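Local atomic coordinates of monooxygenase (Agrobacterium tumefaciens, PDB entry 2I7G), a protein that probably catalyses a flavin-dependent oxygenation, as a TIM-barrel member of the luciferase-like monooxygenase family. Residues Ala127-Gly132 with Glu192-Trp197. Numbering follows the deposited sequence. Where two conformers were deposited one is given.
Sequences AEIMAG and ERLPVW
Glu128 and Trp197 take similar first torsions (chi1 -53° and -74°), CG of each anti to its carbonyl carbon and beside its backbone N, so the two side chains run alongside each other in the same direction, Glu128 extended beyond CG. The carboxylate and indole planes lie only 13° apart, yet Glu128 OE1 stays 3.4 Å from Trp197 NE1 at a poor angle for a direct bond. A water in the plane of the indole, at its edge, joins them instead: it accepts from Trp197 NE1 at 3.0 Å and donates weakly to Glu128 OE2. The Glu128 chain crosses the Pro195 ring at about a right angle, Glu128 CG lying 3.8 Å from Pro195 CB. Strands 127-131 and 196-200 of the TIM barrel pair in parallel through Ile129 N to Pro195 O (3.0 Å), just before the second strand, Trp197 N to Ile129 O (2.8 Å) and Ala131 N to Trp197 O (2.8 Å). Met130 and Trp197 share one sheet face. Ile129 and Val196 share the opposite one, where Ile129 CD1 also reaches Leu194 CD2 (3.7 Å), from the loop before the strand, beside Phe113 and Phe116 of helix 109-122. Arg96 and Arg329 form salt bridges with OE2 and OE1 of Glu128, respectively. With a guanidinium on each oxygen, this buried carboxylate is probably kept ionised and fixed in its rotation, while the water satisfies the indole N-H and ties the tryptophan to the same charged cluster.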
loop_
_atom_site.group_PDB
_atom_site.type_symbol
_atom_site.label_atom_id
_atom_site.label_comp_id
_atom_site.label_asym_id
_atom_site.label_seq_id
_atom_site.Cartn_x
_atom_site.Cartn_y
_atom_site.Cartn_z
ATOM N N ALA B 127 9.954 0.824 -9.040
ATOM C CA ALA B 127 9.563 1.772 -7.977
ATOM C C ALA B 127 10.647 2.806 -7.636
ATOM O O ALA B 127 11.867 2.519 -7.737
ATOM C CB ALA B 127 9.102 1.022 -6.661
ATOM N N GLU B 128 10.177 3.976 -7.192
ATOM C CA GLU B 128 11.048 5.030 -6.661
ATOM C C GLU B 128 10.293 5.795 -5.583
ATOM O O GLU B 128 9.021 5.795 -5.521
ATOM C CB GLU B 128 11.474 6.033 -7.774
ATOM C CG GLU B 128 12.102 5.419 -9.008
ATOM C CD GLU B 128 12.597 6.461 -9.978
ATOM O OE1 GLU B 128 12.332 7.674 -9.750
ATOM O OE2 GLU B 128 13.226 6.046 -10.973
ATOM N N ILE B 129 11.080 6.442 -4.726
ATOM C CA ILE B 129 10.532 7.314 -3.678
ATOM C C ILE B 129 11.032 8.731 -3.959
ATOM O O ILE B 129 12.236 8.920 -4.187
ATOM C CB ILE B 129 11.041 6.887 -2.260
ATOM C CG1 ILE B 129 10.546 5.467 -1.922
ATOM C CG2 ILE B 129 10.582 7.950 -1.223
ATOM C CD1 ILE B 129 11.312 4.813 -0.693
HETATM N N MSE B 130 10.123 9.713 -3.962
HETATM C CA MSE B 130 10.556 11.117 -3.978
HETATM C C MSE B 130 10.115 11.736 -2.665
HETATM O O MSE B 130 8.905 11.876 -2.400
HETATM C CB MSE B 130 9.984 11.874 -5.185
HETATM C CG MSE B 130 10.427 13.319 -5.195
HETATM SE SE MSE B 130 9.367 14.366 -6.512
HETATM C CE MSE B 130 9.215 13.098 -7.987
ATOM N N ALA B 131 11.093 12.022 -1.811
ATOM C CA ALA B 131 10.788 12.504 -0.463
ATOM C C ALA B 131 10.841 14.036 -0.447
ATOM O O ALA B 131 11.763 14.655 -1.013
ATOM C CB ALA B 131 11.776 11.950 0.504
ATOM N N GLY B 132 9.878 14.646 0.212
ATOM C CA GLY B 132 9.910 16.088 0.350
ATOM C C GLY B 132 8.948 16.626 1.383
ATOM O O GLY B 132 8.228 15.878 2.059
ATOM N N GLU B 192 18.894 -2.956 -7.137
ATOM C CA GLU B 192 20.050 -2.963 -6.216
ATOM C C GLU B 192 19.972 -1.826 -5.179
ATOM O O GLU B 192 20.231 -2.030 -3.981
ATOM C CB GLU B 192 21.376 -2.912 -6.973
ATOM C CG GLU B 192 22.569 -2.916 -6.018
ATOM C CD GLU B 192 23.807 -3.618 -6.571
ATOM O OE1 GLU B 192 24.010 -3.597 -7.810
ATOM O OE2 GLU B 192 24.576 -4.178 -5.746
ATOM N N ARG B 193 19.555 -0.652 -5.638
ATOM C CA ARG B 193 19.401 0.514 -4.785
ATOM C C ARG B 193 18.079 1.170 -5.164
ATOM O O ARG B 193 17.959 1.753 -6.243
ATOM C CB ARG B 193 20.557 1.495 -5.022
ATOM C CG ARG B 193 21.091 2.188 -3.766
ATOM C CD ARG B 193 21.922 1.213 -2.923
ATOM N NE ARG B 193 22.990 1.842 -2.139
ATOM C CZ ARG B 193 24.216 2.111 -2.597
ATOM N NH1 ARG B 193 24.553 1.829 -3.854
ATOM N NH2 ARG B 193 25.116 2.675 -1.795
ATOM N N LEU B 194 17.090 1.067 -4.286
ATOM C CA LEU B 194 15.794 1.709 -4.532
ATOM C C LEU B 194 16.049 3.215 -4.729
ATOM O O LEU B 194 16.548 3.865 -3.807
ATOM C CB LEU B 194 14.870 1.471 -3.331
ATOM C CG LEU B 194 13.356 1.745 -3.411
ATOM C CD1 LEU B 194 12.654 0.813 -4.394
ATOM C CD2 LEU B 194 12.709 1.616 -2.036
ATOM N N PRO B 195 15.739 3.773 -5.922
ATOM C CA PRO B 195 16.001 5.215 -6.077
ATOM C C PRO B 195 15.223 6.071 -5.064
ATOM O O PRO B 195 14.018 5.817 -4.773
ATOM C CB PRO B 195 15.609 5.515 -7.534
ATOM C CG PRO B 195 15.541 4.136 -8.196
ATOM C CD PRO B 195 15.133 3.194 -7.140
ATOM N N VAL B 196 15.954 7.014 -4.468
ATOM C CA VAL B 196 15.366 8.005 -3.586
ATOM C C VAL B 196 15.765 9.387 -4.130
ATOM O O VAL B 196 16.964 9.687 -4.256
ATOM C CB VAL B 196 15.835 7.835 -2.138
ATOM C CG1 VAL B 196 15.310 8.999 -1.271
ATOM C CG2 VAL B 196 15.337 6.469 -1.598
ATOM N N TRP B 197 14.758 10.154 -4.513
ATOM C CA TRP B 197 14.926 11.541 -4.971
ATOM C C TRP B 197 14.490 12.479 -3.862
ATOM O O TRP B 197 13.596 12.157 -3.091
ATOM C CB TRP B 197 14.004 11.824 -6.182
ATOM C CG TRP B 197 14.468 11.187 -7.455
ATOM C CD1 TRP B 197 14.504 9.837 -7.748
ATOM C CD2 TRP B 197 14.925 11.866 -8.623
ATOM N NE1 TRP B 197 14.982 9.657 -9.027
ATOM C CE2 TRP B 197 15.237 10.883 -9.585
ATOM C CE3 TRP B 197 15.134 13.222 -8.943
ATOM C CZ2 TRP B 197 15.752 11.204 -10.848
ATOM C CZ3 TRP B 197 15.634 13.540 -10.211
ATOM C CH2 TRP B 197 15.930 12.528 -11.146
HETATM O O HOH W 1 15.781 7.202 -10.602
#